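Local atomic coordinates of acyl-homoserine-lactone synthase (Pseudomonas aeruginosa, PDB entry 1RO5), a protein that makes the quorum-sensing signal N-(3-oxododecanoyl)homoserine lactone from an acyl carrier protein-bound fatty acyl chain and S-adenosyl-L-methionine. Residues Trp69-Thr74 with Arg126-Tyr131; Tyr78-Thr83 with Thr139-Thr144; Pro85-Gly90 with Glu171-Leu176; Arg130-Asn135 with Ile178-Lys183. All blocks are in the same frame, centred on the assembly; numbering follows the deposited sequence.

How the contacts relate
All four contacts pack helices or loops at or beside one mixed beta-sheet. Contacts 1 and 4 share R130 and Y131 of helix 118-133, and their centres lie about 9 Å apart: contact 1 joins the helix to strand 64-73, contact 4 to L180, just past strand 171-179. Contacts 2 and 3, also about 9 Å apart between centres, set nearly consecutive pieces of chain, 78-83 and 85-90, against the neighbouring strands 139-145 and 171-179. L87 CD1 of contact 3 touches V143 CG1 of contact 2 at 3.5 Å, and L140 O of contact 2 lies 2.6 Å from I178 N of contact 4, a probable hydrogen bond. Contacts 3 and 4 occupy separate parts of the chain around strand 171-179, with centres about 22 Å apart.

Contact 1 of 4, residues Trp69-Thr74 with Arg126-Tyr131; sequences WRILDT and RALARY
L128 reaches from helix 118-133 to two residues of strand 64-73, I71 and W69, and accounts for more than half of the 109 Å² buried here. Its CG stands anti to the backbone N (chi1 -166°), which carries both methyl branches toward the strand. CD1 meets the end of I71, 3.7 Å from I71 CD1, and the two side chains run alongside each other, pointing opposite ways. The other branch serves the indole: in one of two modelled W69 conformers, L128 CD2 lies 4.4 Å from W69 CD1 and approaches the ring obliquely, a looser touch. No hydrogen bond crosses between the segments; the join is wholly apolar and buried. With the closest pair of CA atoms, those of W69 and L128, 9.2 Å apart, side chains alone bridge the gap. The helix packs through L128 on M57 of strand 55-61 as well as on strand 64-73, while from strand 99-107, on the other flank of strand 64-73, W100 and L102 touch I71 and F105 stacks with W69.

Contact 2 of 4, residues Tyr78-Thr83 with Thr139-Thr144; sequences YMLKNT and TLVTVT
This is a buried, apolar helix-on-strand contact, in which the short helix 79-82, with the residue at its N-cap position, Y78, covers strand 139-145 inside the alpha-beta-alpha sandwich. L80 is its main bridge. With CG anti to the backbone N (chi1 -166°), its isobutyl end reaches two valines on the same side of the strand: CD2 lies 4.0 Å from V143 CG2, and CD1 rests more loosely, 4.4 Å from V141 CB. L80 and V143 cross at a slant. The Y78 side chain instead meets V141 at about a right angle, CE1 4.2 Å from V141 CG2, and the methyl approaches the ring obliquely.

Local bonds fix the turn that presents these groups. Y78 N donates to N82 OD1 over 3.2 Å, on a lone pair in the carbonyl plane, and Y78 O accepts N82 N at 2.8 Å, so the two residues are tied twice. K81 CB packs over one face of the Y78 ring, toward its rim, while the phenol OH bonds to P94 O. E101 of strand 99-107 takes a hydrogen bond from M79 N through OE1.

In the alternation of a beta-strand, V141 and V143 face helix 79-82, while T142 directs its CB away and bonds through OG1 to L102 O. The strand lies between strands 99-107 and 171-179 in the sheet of the alpha-beta-alpha sandwich.

Contact 3 of 4, residues Pro85-Gly90 with Glu171-Leu176; sequences PELLHG and ERAVAL
L87 and A175 supply the closest apolar side-chain approach, with L87 CB 3.9 Å from A175 CB. Further along the leucine, both branches lie over A173: CD1 is 4.2 Å from A173 CB and also close to the peptide link between V174 and A175, while CD2 rests 4.0 Å from A173 O. With L87 CG anti to the carbonyl carbon (chi1 -66°), the isobutyl group runs along the strand from A175 back to A173. The small side chains of the two alanines let it settle close to the main chain. V174, between them, directs its CB away from L87.

The polar link is a single bridging water. It donates to L87 O at 2.9 Å and accepts from A175 N at 3.0 Å, joining the two backbones where no direct hydrogen bond spans them. The water also lies at the edge of the H89 ring, in its plane. E86 O stands over the centre of that ring on one face, and H89 NE2 is bonded to P164 O.

L87 belongs to a 3-10 turn, in which L88 N bonds to P85 O at 2.8 Å. V143 and L166 also touch L87. The buried leucine and the bridging water together join the connection between helix 79-82 and strand 99-107 to strand 171-179, so that this loop covers part of the sheet of the alpha-beta-alpha sandwich.

Contact 4 of 4, residues Arg130-Asn135 with Ile178-Lys183; sequences RYSLQN and IELNAK
The C-terminal part of helix 118-133 meets the chain just beyond strand 171-179, with the CA atoms of L133 and L180 7.4 Å apart. L180 carries the contact and touches both L133 and S132. Its CB packs 3.9 Å from L133 CD2, and its CD1 reaches S132 CB at 3.7 Å. The leucines cross at a slant, L133 CG near both L180 CB and CD1, and L133 CD2 comes within 3.6 Å of L180 O. That carbonyl also accepts Q185 NE2. S132 offers only its methylene to L180: OG, anti to the carbonyl carbon (chi1 -40°), bonds back to L128 O of its own helix.

Hydrogen bonds near each segment order its polar groups. N135 ND2 donates to Y131 O at 3.0 Å, nearly straight at 171° and tilted 20° from the carbonyl plane, and the same nitrogen stands over the centre of the Y131 ring. N181 OD1 accepts a weak hydrogen bond from T184 N, capping the start of helix 182-189, while N181 ND2 bonds to D158. Because no hydrogen bond crosses between the segments, their cohesion rests on van der Waals contact around L180, while S132 OG, L180 O and the N181 amide find their partners away from the interface.

Contact 1 of 4, residues Trp69-Thr74 with Arg126-Tyr131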
loop_
_atom_site.group_PDB
_atom_site.type_symbol
_atom_site.label_atom_id
_atom_site.label_comp_id
_atom_site.label_asym_id
_atom_site.label_seq_id
_atom_site.Cartn_x
_atom_site.Cartn_y
_atom_site.Cartn_z
ATOM N N TRP A 69 2.524 -0.203 -4.672
ATOM C CA TRP A 69 2.266 -0.029 -3.296
ATOM C C TRP A 69 3.631 -0.229 -2.682
ATOM O O TRP A 69 4.441 -1.022 -3.174
ATOM C CB TRP A 69 1.414 -1.192 -2.869
ATOM C CG TRP A 69 0.074 -0.798 -2.574
ATOM C CD1 TRP A 69 -0.431 -0.595 -1.330
ATOM C CD2 TRP A 69 -0.991 -0.503 -3.501
ATOM N NE1 TRP A 69 -1.745 -0.182 -1.417
ATOM C CE2 TRP A 69 -2.110 -0.120 -2.739
ATOM C CE3 TRP A 69 -1.111 -0.519 -4.900
ATOM C CZ2 TRP A 69 -3.335 0.242 -3.320
ATOM C CZ3 TRP A 69 -2.329 -0.171 -5.489
ATOM C CH2 TRP A 69 -3.419 0.221 -4.700
ATOM N N ARG A 70 3.893 0.444 -1.567
ATOM C CA ARG A 70 5.160 0.289 -0.846
ATOM C C ARG A 70 4.823 -0.324 0.531
ATOM O O ARG A 70 3.791 0.014 1.144
ATOM C CB ARG A 70 5.792 1.690 -0.695
ATOM C CG ARG A 70 7.042 1.652 0.172
ATOM C CD ARG A 70 7.797 2.962 0.161
ATOM N NE ARG A 70 7.156 4.135 0.842
ATOM C CZ ARG A 70 7.650 5.402 0.710
ATOM N NH1 ARG A 70 8.732 5.630 -0.061
ATOM N NH2 ARG A 70 7.068 6.438 1.365
ATOM N N ILE A 71 5.712 -1.148 1.032
ATOM C CA ILE A 71 5.580 -1.790 2.287
ATOM C C ILE A 71 6.829 -1.573 3.104
ATOM O O ILE A 71 7.943 -1.738 2.599
ATOM C CB ILE A 71 5.485 -3.332 2.101
ATOM C CG1 ILE A 71 4.187 -3.679 1.391
ATOM C CG2 ILE A 71 5.402 -4.008 3.475
ATOM C CD1 ILE A 71 4.383 -3.843 -0.068
ATOM N N LEU A 72 6.640 -1.230 4.403
ATOM C CA LEU A 72 7.768 -0.888 5.313
ATOM C C LEU A 72 7.545 -1.654 6.580
ATOM O O LEU A 72 6.311 -1.705 7.050
ATOM C CB LEU A 72 7.779 0.639 5.667
ATOM C CG LEU A 72 8.217 1.510 4.504
ATOM C CD1 LEU A 72 8.023 2.915 4.965
ATOM C CD2 LEU A 72 9.707 1.248 4.227
ATOM N N ASP A 73 8.628 -2.240 7.143
ATOM C CA ASP A 73 8.594 -2.833 8.481
ATOM C C ASP A 73 8.309 -1.817 9.489
ATOM O O ASP A 73 8.843 -0.685 9.424
ATOM C CB ASP A 73 9.965 -3.489 8.864
ATOM C CG ASP A 73 10.460 -4.538 7.823
ATOM O OD1 ASP A 73 9.673 -5.289 7.175
ATOM O OD2 ASP A 73 11.641 -4.622 7.563
ATOM N N THR A 74 7.567 -2.217 10.532
ATOM C CA THR A 74 7.278 -1.266 11.621
ATOM C C THR A 74 8.311 -1.281 12.680
ATOM O O THR A 74 8.234 -0.496 13.672
ATOM C CB THR A 74 5.889 -1.549 12.353
ATOM O OG1 THR A 74 5.862 -2.941 12.694
ATOM C CG2 THR A 74 4.749 -1.347 11.316
ATOM N N ARG A 126 -5.136 -9.061 -2.494
ATOM C CA ARG A 126 -5.128 -10.523 -2.468
ATOM C C ARG A 126 -3.732 -10.923 -2.487
ATOM O O ARG A 126 -3.386 -11.807 -1.725
ATOM C CB ARG A 126 -5.818 -11.245 -3.653
ATOM C CG ARG A 126 -7.236 -10.804 -3.909
ATOM C CD ARG A 126 -8.030 -11.600 -4.993
ATOM N NE ARG A 126 -9.431 -11.331 -4.678
ATOM C CZ ARG A 126 -10.504 -11.914 -5.241
ATOM N NH1 ARG A 126 -10.371 -12.797 -6.242
ATOM N NH2 ARG A 126 -11.722 -11.598 -4.808
ATOM N N ALA A 127 -2.954 -10.362 -3.412
ATOM C CA ALA A 127 -1.523 -10.746 -3.537
ATOM C C ALA A 127 -0.734 -10.273 -2.305
ATOM O O ALA A 127 0.062 -11.040 -1.719
ATOM C CB ALA A 127 -0.917 -10.100 -4.809
ATOM N N LEU A 128 -1.051 -9.041 -1.856
ATOM C CA LEU A 128 -0.347 -8.493 -0.724
ATOM C C LEU A 128 -0.617 -9.214 0.589
ATOM O O LEU A 128 0.308 -9.517 1.348
ATOM C CB LEU A 128 -0.645 -7.026 -0.610
ATOM C CG LEU A 128 0.196 -6.148 0.282
ATOM C CD1 LEU A 128 1.675 -6.421 0.076
ATOM C CD2 LEU A 128 -0.127 -4.834 -0.308
ATOM N N ALA A 129 -1.890 -9.522 0.849
ATOM C CA ALA A 129 -2.241 -10.158 2.114
ATOM C C ALA A 129 -1.625 -11.587 2.237
ATOM O O ALA A 129 -1.325 -12.083 3.295
ATOM C CB ALA A 129 -3.707 -10.191 2.251
ATOM N N ARG A 130 -1.442 -12.219 1.109
ATOM C CA ARG A 130 -0.905 -13.538 1.010
ATOM C C ARG A 130 0.611 -13.590 1.217
ATOM O O ARG A 130 1.146 -14.467 1.951
ATOM C CB ARG A 130 -1.235 -14.028 -0.432
ATOM C CG ARG A 130 -0.478 -15.314 -0.731
ATOM C CD ARG A 130 -0.763 -15.984 -2.037
ATOM N NE ARG A 130 0.519 -16.611 -2.397
ATOM C CZ ARG A 130 1.126 -16.481 -3.589
ATOM N NH1 ARG A 130 0.554 -15.744 -4.553
ATOM N NH2 ARG A 130 2.308 -17.095 -3.818
ATOM N N TYR A 131 1.314 -12.695 0.515
ATOM C CA TYR A 131 2.704 -12.475 0.722
ATOM C C TYR A 131 2.950 -12.085 2.156
ATOM O O TYR A 131 3.883 -12.528 2.748
ATOM C CB TYR A 131 3.159 -11.335 -0.129
ATOM C CG TYR A 131 4.672 -11.060 -0.023
ATOM C CD1 TYR A 131 5.595 -11.861 -0.736
ATOM C CD2 TYR A 131 5.148 -9.998 0.722
ATOM C CE1 TYR A 131 6.962 -11.587 -0.685
ATOM C CE2 TYR A 131 6.553 -9.703 0.805
ATOM C CZ TYR A 131 7.459 -10.527 0.123
ATOM O OH TYR A 131 8.861 -10.249 0.172
#

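Contact 2 of 4, residues Tyr78-Thr83 with Thr139-Thr144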
loop_
_atom_site.group_PDB
_atom_site.type_symbol
_atom_site.label_atom_id
_atom_site.label_comp_id
_atom_site.label_asym_id
_atom_site.label_seq_id
_atom_site.Cartn_x
_atom_site.Cartn_y
_atom_site.Cartn_z
ATOM N N TYR A 78 8.562 4.381 9.564
ATOM C CA TYR A 78 7.494 4.252 8.600
ATOM C C TYR A 78 6.602 5.473 8.682
ATOM O O TYR A 78 6.737 6.243 9.633
ATOM C CB TYR A 78 6.758 2.895 8.756
ATOM C CG TYR A 78 6.053 2.695 10.058
ATOM C CD1 TYR A 78 4.710 2.934 10.164
ATOM C CD2 TYR A 78 6.764 2.276 11.190
ATOM C CE1 TYR A 78 4.044 2.738 11.321
ATOM C CE2 TYR A 78 6.106 2.072 12.404
ATOM C CZ TYR A 78 4.710 2.265 12.406
ATOM O OH TYR A 78 3.995 2.113 13.592
ATOM N N MET A 79 5.781 5.741 7.649
ATOM C CA MET A 79 5.187 7.089 7.467
ATOM C C MET A 79 4.161 7.339 8.622
ATOM O O MET A 79 4.015 8.474 9.071
ATOM C CB MET A 79 4.431 7.214 6.126
ATOM C CG MET A 79 5.301 6.909 4.890
ATOM S SD MET A 79 4.626 7.414 3.331
ATOM C CE MET A 79 5.034 9.319 3.489
ATOM N N LEU A 80 3.492 6.319 9.167
ATOM C CA LEU A 80 2.423 6.615 10.157
ATOM C C LEU A 80 3.152 7.148 11.423
ATOM O O LEU A 80 2.704 8.094 12.039
ATOM C CB LEU A 80 1.658 5.362 10.569
ATOM C CG LEU A 80 0.359 5.422 11.308
ATOM C CD1 LEU A 80 -0.192 4.171 11.896
ATOM C CD2 LEU A 80 -0.208 6.724 11.794
ATOM N N LYS A 81 4.279 6.530 11.732
ATOM C CA LYS A 81 5.021 6.816 12.962
ATOM C C LYS A 81 5.819 8.067 12.772
ATOM O O LYS A 81 5.902 8.879 13.710
ATOM C CB LYS A 81 5.961 5.671 13.332
ATOM C CG LYS A 81 6.733 5.867 14.653
ATOM C CD LYS A 81 8.021 5.070 14.970
ATOM C CE LYS A 81 7.863 3.715 15.604
ATOM N NZ LYS A 81 8.811 2.676 14.874
ATOM N N ASN A 82 6.397 8.280 11.570
ATOM C CA ASN A 82 7.368 9.353 11.486
ATOM C C ASN A 82 6.993 10.473 10.590
ATOM O O ASN A 82 7.788 11.376 10.506
ATOM C CB ASN A 82 8.731 8.801 11.072
ATOM C CG ASN A 82 9.272 7.786 12.062
ATOM O OD1 ASN A 82 9.262 6.548 11.834
ATOM N ND2 ASN A 82 9.660 8.276 13.199
ATOM N N THR A 83 5.892 10.392 9.841
ATOM C CA THR A 83 5.486 11.488 9.021
ATOM C C THR A 83 4.047 11.924 9.446
ATOM O O THR A 83 3.674 13.123 9.395
ATOM C CB THR A 83 5.527 11.051 7.445
ATOM O OG1 THR A 83 6.912 10.831 7.010
ATOM C CG2 THR A 83 5.039 12.158 6.552
ATOM N N THR A 139 -0.954 -8.085 10.711
ATOM C CA THR A 139 -1.550 -6.790 10.607
ATOM C C THR A 139 -0.822 -5.871 9.614
ATOM O O THR A 139 0.408 -5.727 9.635
ATOM C CB THR A 139 -1.507 -6.094 11.967
ATOM O OG1 THR A 139 -2.190 -6.846 12.943
ATOM C CG2 THR A 139 -2.352 -4.689 11.932
ATOM N N LEU A 140 -1.600 -5.193 8.814
ATOM C CA LEU A 140 -1.131 -4.101 7.999
ATOM C C LEU A 140 -1.642 -2.743 8.498
ATOM O O LEU A 140 -2.855 -2.583 8.825
ATOM C CB LEU A 140 -1.607 -4.338 6.606
ATOM C CG LEU A 140 -0.980 -5.613 5.993
ATOM C CD1 LEU A 140 -1.447 -5.725 4.586
ATOM C CD2 LEU A 140 0.553 -5.734 5.995
ATOM N N VAL A 141 -0.768 -1.752 8.675
ATOM C CA VAL A 141 -1.269 -0.441 8.967
ATOM C C VAL A 141 -1.005 0.492 7.756
ATOM O O VAL A 141 -0.155 0.205 6.912
ATOM C CB VAL A 141 -0.634 0.115 10.242
ATOM C CG1 VAL A 141 -1.052 -0.722 11.414
ATOM C CG2 VAL A 141 0.917 0.215 10.135
ATOM N N THR A 142 -1.765 1.564 7.626
ATOM C CA THR A 142 -1.525 2.484 6.532
ATOM C C THR A 142 -2.178 3.831 6.827
ATOM O O THR A 142 -3.156 3.906 7.548
ATOM C CB THR A 142 -2.014 1.855 5.216
ATOM O OG1 THR A 142 -1.786 2.749 4.125
ATOM C CG2 THR A 142 -3.559 1.678 5.278
ATOM N N VAL A 143 -1.676 4.891 6.238
ATOM C CA VAL A 143 -2.361 6.180 6.214
ATOM C C VAL A 143 -2.899 6.303 4.806
ATOM O O VAL A 143 -2.114 6.316 3.841
ATOM C CB VAL A 143 -1.421 7.337 6.517
ATOM C CG1 VAL A 143 -2.032 8.766 6.211
ATOM C CG2 VAL A 143 -1.068 7.317 7.943
ATOM N N THR A 144 -4.219 6.359 4.688
ATOM C CA THR A 144 -4.835 6.466 3.391
ATOM C C THR A 144 -6.049 7.461 3.528
ATOM O O THR A 144 -6.098 8.267 4.529
ATOM C CB THR A 144 -5.152 5.062 2.797
ATOM O OG1 THR A 144 -5.642 5.240 1.475
ATOM C CG2 THR A 144 -6.282 4.371 3.546
#

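Contact 3 of 4, residues Pro85-Gly90 with Glu171-Leu176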
loop_
_atom_site.group_PDB
_atom_site.type_symbol
_atom_site.label_atom_id
_atom_site.label_comp_id
_atom_site.label_asym_id
_atom_site.label_seq_id
_atom_site.Cartn_x
_atom_site.Cartn_y
_atom_site.Cartn_z
ATOM N N PRO A 85 2.304 11.302 12.561
ATOM C CA PRO A 85 2.001 10.824 13.922
ATOM C C PRO A 85 0.655 11.372 14.478
ATOM O O PRO A 85 0.058 10.661 15.210
ATOM C CB PRO A 85 3.213 11.269 14.769
ATOM C CG PRO A 85 4.039 12.155 13.863
ATOM C CD PRO A 85 3.480 12.188 12.494
ATOM N N GLU A 86 0.165 12.539 14.083
ATOM C CA GLU A 86 -1.167 13.077 14.508
ATOM C C GLU A 86 -2.262 12.060 14.317
ATOM O O GLU A 86 -3.217 11.978 15.105
ATOM C CB GLU A 86 -1.612 14.327 13.681
ATOM C CG GLU A 86 -0.521 15.150 13.009
ATOM C CD GLU A 86 0.167 14.519 11.727
ATOM O OE1 GLU A 86 1.328 14.039 11.891
ATOM O OE2 GLU A 86 -0.378 14.587 10.559
ATOM N N LEU A 87 -2.156 11.205 13.287
ATOM C CA LEU A 87 -3.238 10.273 13.005
ATOM C C LEU A 87 -3.246 9.131 14.002
ATOM O O LEU A 87 -4.176 8.291 14.020
ATOM C CB LEU A 87 -3.176 9.768 11.580
ATOM C CG LEU A 87 -3.438 10.864 10.523
ATOM C CD1 LEU A 87 -3.379 10.386 9.063
ATOM C CD2 LEU A 87 -4.761 11.522 10.673
ATOM N N LEU A 88 -2.191 9.050 14.800
ATOM C CA LEU A 88 -2.154 8.059 15.907
ATOM C C LEU A 88 -3.099 8.462 17.074
ATOM O O LEU A 88 -3.371 7.654 17.943
ATOM C CB LEU A 88 -0.705 8.025 16.465
ATOM C CG LEU A 88 0.235 7.187 15.605
ATOM C CD1 LEU A 88 1.679 7.297 16.055
ATOM C CD2 LEU A 88 -0.360 5.675 15.576
ATOM N N HIS A 89 -3.482 9.745 17.135
ATOM C CA HIS A 89 -4.282 10.309 18.242
ATOM C C HIS A 89 -3.674 9.964 19.620
ATOM O O HIS A 89 -4.344 9.437 20.472
ATOM C CB HIS A 89 -5.776 9.909 18.060
ATOM C CG HIS A 89 -6.364 10.538 16.826
ATOM N ND1 HIS A 89 -6.630 11.906 16.747
ATOM C CD2 HIS A 89 -6.526 10.045 15.562
ATOM C CE1 HIS A 89 -6.969 12.212 15.500
ATOM N NE2 HIS A 89 -6.979 11.092 14.784
ATOM N N GLY A 90 -2.376 10.151 19.762
ATOM C CA GLY A 90 -1.733 9.887 21.030
ATOM C C GLY A 90 -1.521 8.420 21.366
ATOM O O GLY A 90 -0.812 8.141 22.342
ATOM N N GLU A 171 -7.182 16.208 1.173
ATOM C CA GLU A 171 -7.864 14.920 1.494
ATOM C C GLU A 171 -8.331 14.896 2.980
ATOM O O GLU A 171 -7.795 15.636 3.830
ATOM C CB GLU A 171 -6.966 13.697 1.227
ATOM C CG GLU A 171 -6.276 13.613 -0.145
ATOM C CD GLU A 171 -7.218 13.468 -1.315
ATOM O OE1 GLU A 171 -6.763 13.629 -2.447
ATOM O OE2 GLU A 171 -8.439 13.199 -1.138
ATOM N N ARG A 172 -9.301 14.018 3.258
ATOM C CA ARG A 172 -9.589 13.527 4.587
ATOM C C ARG A 172 -8.845 12.245 4.792
ATOM O O ARG A 172 -9.170 11.209 4.238
ATOM C CB ARG A 172 -11.094 13.341 4.780
ATOM C CG ARG A 172 -11.825 14.746 4.822
ATOM C CD ARG A 172 -13.350 14.663 5.060
ATOM N NE ARG A 172 -13.926 13.762 4.043
ATOM C CZ ARG A 172 -14.885 12.889 4.279
ATOM N NH1 ARG A 172 -15.386 12.770 5.541
ATOM N NH2 ARG A 172 -15.299 12.109 3.258
ATOM N N ALA A 173 -7.825 12.292 5.589
ATOM C CA ALA A 173 -6.919 11.122 5.690
ATOM C C ALA A 173 -7.190 10.447 6.998
ATOM O O ALA A 173 -7.614 11.114 7.913
ATOM C CB ALA A 173 -5.497 11.584 5.656
ATOM N N VAL A 174 -6.915 9.148 7.119
ATOM C CA VAL A 174 -7.076 8.443 8.346
ATOM C C VAL A 174 -5.996 7.364 8.396
ATOM O O VAL A 174 -5.550 6.909 7.344
ATOM C CB VAL A 174 -8.531 7.796 8.314
ATOM C CG1 VAL A 174 -8.788 6.943 6.952
ATOM C CG2 VAL A 174 -8.877 7.024 9.581
ATOM N N ALA A 175 -5.592 6.917 9.596
ATOM C CA ALA A 175 -4.707 5.766 9.837
ATOM C C ALA A 175 -5.557 4.547 10.095
ATOM O O ALA A 175 -6.398 4.542 11.024
ATOM C CB ALA A 175 -3.819 5.976 11.108
ATOM N N LEU A 176 -5.312 3.484 9.318
ATOM C CA LEU A 176 -6.052 2.293 9.476
ATOM C C LEU A 176 -5.213 1.124 10.002
ATOM O O LEU A 176 -4.052 1.004 9.675
ATOM C CB LEU A 176 -6.558 1.934 8.083
ATOM C CG LEU A 176 -7.492 2.935 7.428
ATOM C CD1 LEU A 176 -7.825 2.295 6.125
ATOM C CD2 LEU A 176 -8.796 3.206 8.205
HETATM O O HOH W 1 -6.466 8.069 12.257
#

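Contact 4 of 4, residues Arg130-Asn135 with Ile178-Lys183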
loop_
_atom_site.group_PDB
_atom_site.type_symbol
_atom_site.label_atom_id
_atom_site.label_comp_id
_atom_site.label_asym_id
_atom_site.label_seq_id
_atom_site.Cartn_x
_atom_site.Cartn_y
_atom_site.Cartn_z
ATOM N N ARG A 130 -1.442 -12.219 1.109
ATOM C CA ARG A 130 -0.905 -13.538 1.010
ATOM C C ARG A 130 0.611 -13.590 1.217
ATOM O O ARG A 130 1.146 -14.467 1.951
ATOM C CB ARG A 130 -1.235 -14.028 -0.432
ATOM C CG ARG A 130 -0.478 -15.314 -0.731
ATOM C CD ARG A 130 -0.763 -15.984 -2.037
ATOM N NE ARG A 130 0.519 -16.611 -2.397
ATOM C CZ ARG A 130 1.126 -16.481 -3.589
ATOM N NH1 ARG A 130 0.554 -15.744 -4.553
ATOM N NH2 ARG A 130 2.308 -17.095 -3.818
ATOM N N TYR A 131 1.314 -12.695 0.515
ATOM C CA TYR A 131 2.704 -12.475 0.722
ATOM C C TYR A 131 2.950 -12.085 2.156
ATOM O O TYR A 131 3.883 -12.528 2.748
ATOM C CB TYR A 131 3.159 -11.335 -0.129
ATOM C CG TYR A 131 4.672 -11.060 -0.023
ATOM C CD1 TYR A 131 5.595 -11.861 -0.736
ATOM C CD2 TYR A 131 5.148 -9.998 0.722
ATOM C CE1 TYR A 131 6.962 -11.587 -0.685
ATOM C CE2 TYR A 131 6.553 -9.703 0.805
ATOM C CZ TYR A 131 7.459 -10.527 0.123
ATOM O OH TYR A 131 8.861 -10.249 0.172
ATOM N N SER A 132 2.106 -11.270 2.744
ATOM C CA SER A 132 2.357 -10.926 4.118
ATOM C C SER A 132 2.104 -12.126 5.059
ATOM O O SER A 132 2.866 -12.374 6.026
ATOM C CB SER A 132 1.501 -9.759 4.542
ATOM O OG SER A 132 1.451 -8.813 3.493
ATOM N N LEU A 133 1.044 -12.876 4.788
ATOM C CA LEU A 133 0.667 -13.976 5.705
ATOM C C LEU A 133 1.779 -15.055 5.619
ATOM O O LEU A 133 2.201 -15.542 6.611
ATOM C CB LEU A 133 -0.753 -14.552 5.429
ATOM C CG LEU A 133 -1.849 -13.625 5.923
ATOM C CD1 LEU A 133 -3.126 -14.015 5.210
ATOM C CD2 LEU A 133 -1.973 -13.858 7.402
ATOM N N GLN A 134 2.293 -15.310 4.423
ATOM C CA GLN A 134 3.412 -16.197 4.275
ATOM C C GLN A 134 4.703 -15.711 4.857
ATOM O O GLN A 134 5.639 -16.461 4.906
ATOM C CB GLN A 134 3.643 -16.511 2.836
ATOM C CG GLN A 134 2.524 -17.482 2.332
ATOM C CD GLN A 134 2.561 -17.742 0.820
ATOM O OE1 GLN A 134 1.669 -18.464 0.291
ATOM N NE2 GLN A 134 3.576 -17.140 0.107
ATOM N N ASN A 135 4.772 -14.436 5.262
ATOM C CA ASN A 135 5.949 -13.920 5.941
ATOM C C ASN A 135 5.594 -13.631 7.378
ATOM O O ASN A 135 6.206 -12.849 7.988
ATOM C CB ASN A 135 6.546 -12.741 5.185
ATOM C CG ASN A 135 7.384 -13.193 4.004
ATOM O OD1 ASN A 135 8.531 -13.509 4.197
ATOM N ND2 ASN A 135 6.808 -13.271 2.794
ATOM N N ILE A 178 -5.387 -3.042 9.387
ATOM C CA ILE A 178 -6.109 -3.974 8.567
ATOM C C ILE A 178 -5.640 -5.296 9.153
ATOM O O ILE A 178 -4.484 -5.670 8.896
ATOM C CB ILE A 178 -5.649 -4.015 7.138
ATOM C CG1 ILE A 178 -6.081 -2.832 6.295
ATOM C CG2 ILE A 178 -6.434 -5.069 6.364
ATOM C CD1 ILE A 178 -5.275 -1.697 6.353
ATOM N N GLU A 179 -6.491 -6.014 9.925
ATOM C CA GLU A 179 -6.118 -7.336 10.491
ATOM C C GLU A 179 -6.139 -8.374 9.428
ATOM O O GLU A 179 -7.113 -8.464 8.658
ATOM C CB GLU A 179 -7.053 -7.666 11.614
ATOM C CG GLU A 179 -6.992 -6.565 12.677
ATOM C CD GLU A 179 -5.712 -6.629 13.450
ATOM O OE1 GLU A 179 -4.956 -7.679 13.357
ATOM O OE2 GLU A 179 -5.440 -5.621 14.113
ATOM N N LEU A 180 -5.069 -9.132 9.267
ATOM C CA LEU A 180 -5.161 -10.171 8.199
ATOM C C LEU A 180 -5.757 -11.542 8.754
ATOM O O LEU A 180 -5.237 -12.640 8.474
ATOM C CB LEU A 180 -3.794 -10.399 7.492
ATOM C CG LEU A 180 -3.000 -9.115 7.052
ATOM C CD1 LEU A 180 -1.704 -9.506 6.430
ATOM C CD2 LEU A 180 -3.881 -8.385 6.012
ATOM N N ASN A 181 -6.818 -11.432 9.560
ATOM C CA ASN A 181 -7.421 -12.588 10.191
ATOM C C ASN A 181 -8.376 -13.265 9.189
ATOM O O ASN A 181 -8.377 -13.059 7.934
ATOM C CB ASN A 181 -8.133 -12.132 11.494
ATOM C CG ASN A 181 -9.135 -11.036 11.222
ATOM O OD1 ASN A 181 -9.607 -10.907 10.096
ATOM N ND2 ASN A 181 -9.431 -10.221 12.213
ATOM N N ALA A 182 -9.236 -14.100 9.776
ATOM C CA ALA A 182 -10.169 -14.976 9.091
ATOM C C ALA A 182 -11.173 -14.150 8.326
ATOM O O ALA A 182 -11.501 -14.437 7.098
ATOM C CB ALA A 182 -10.906 -15.904 10.263
ATOM N N LYS A 183 -11.723 -13.149 9.013
ATOM C CA LYS A 183 -12.713 -12.332 8.320
ATOM C C LYS A 183 -12.168 -11.703 6.964
ATOM O O LYS A 183 -12.818 -11.815 5.784
ATOM C CB LYS A 183 -13.262 -11.317 9.286
ATOM C CG LYS A 183 -14.277 -10.430 8.604
ATOM C CD LYS A 183 -14.388 -9.187 9.493
ATOM C CE LYS A 183 -15.006 -8.031 8.732
ATOM N NZ LYS A 183 -15.878 -7.425 9.745
#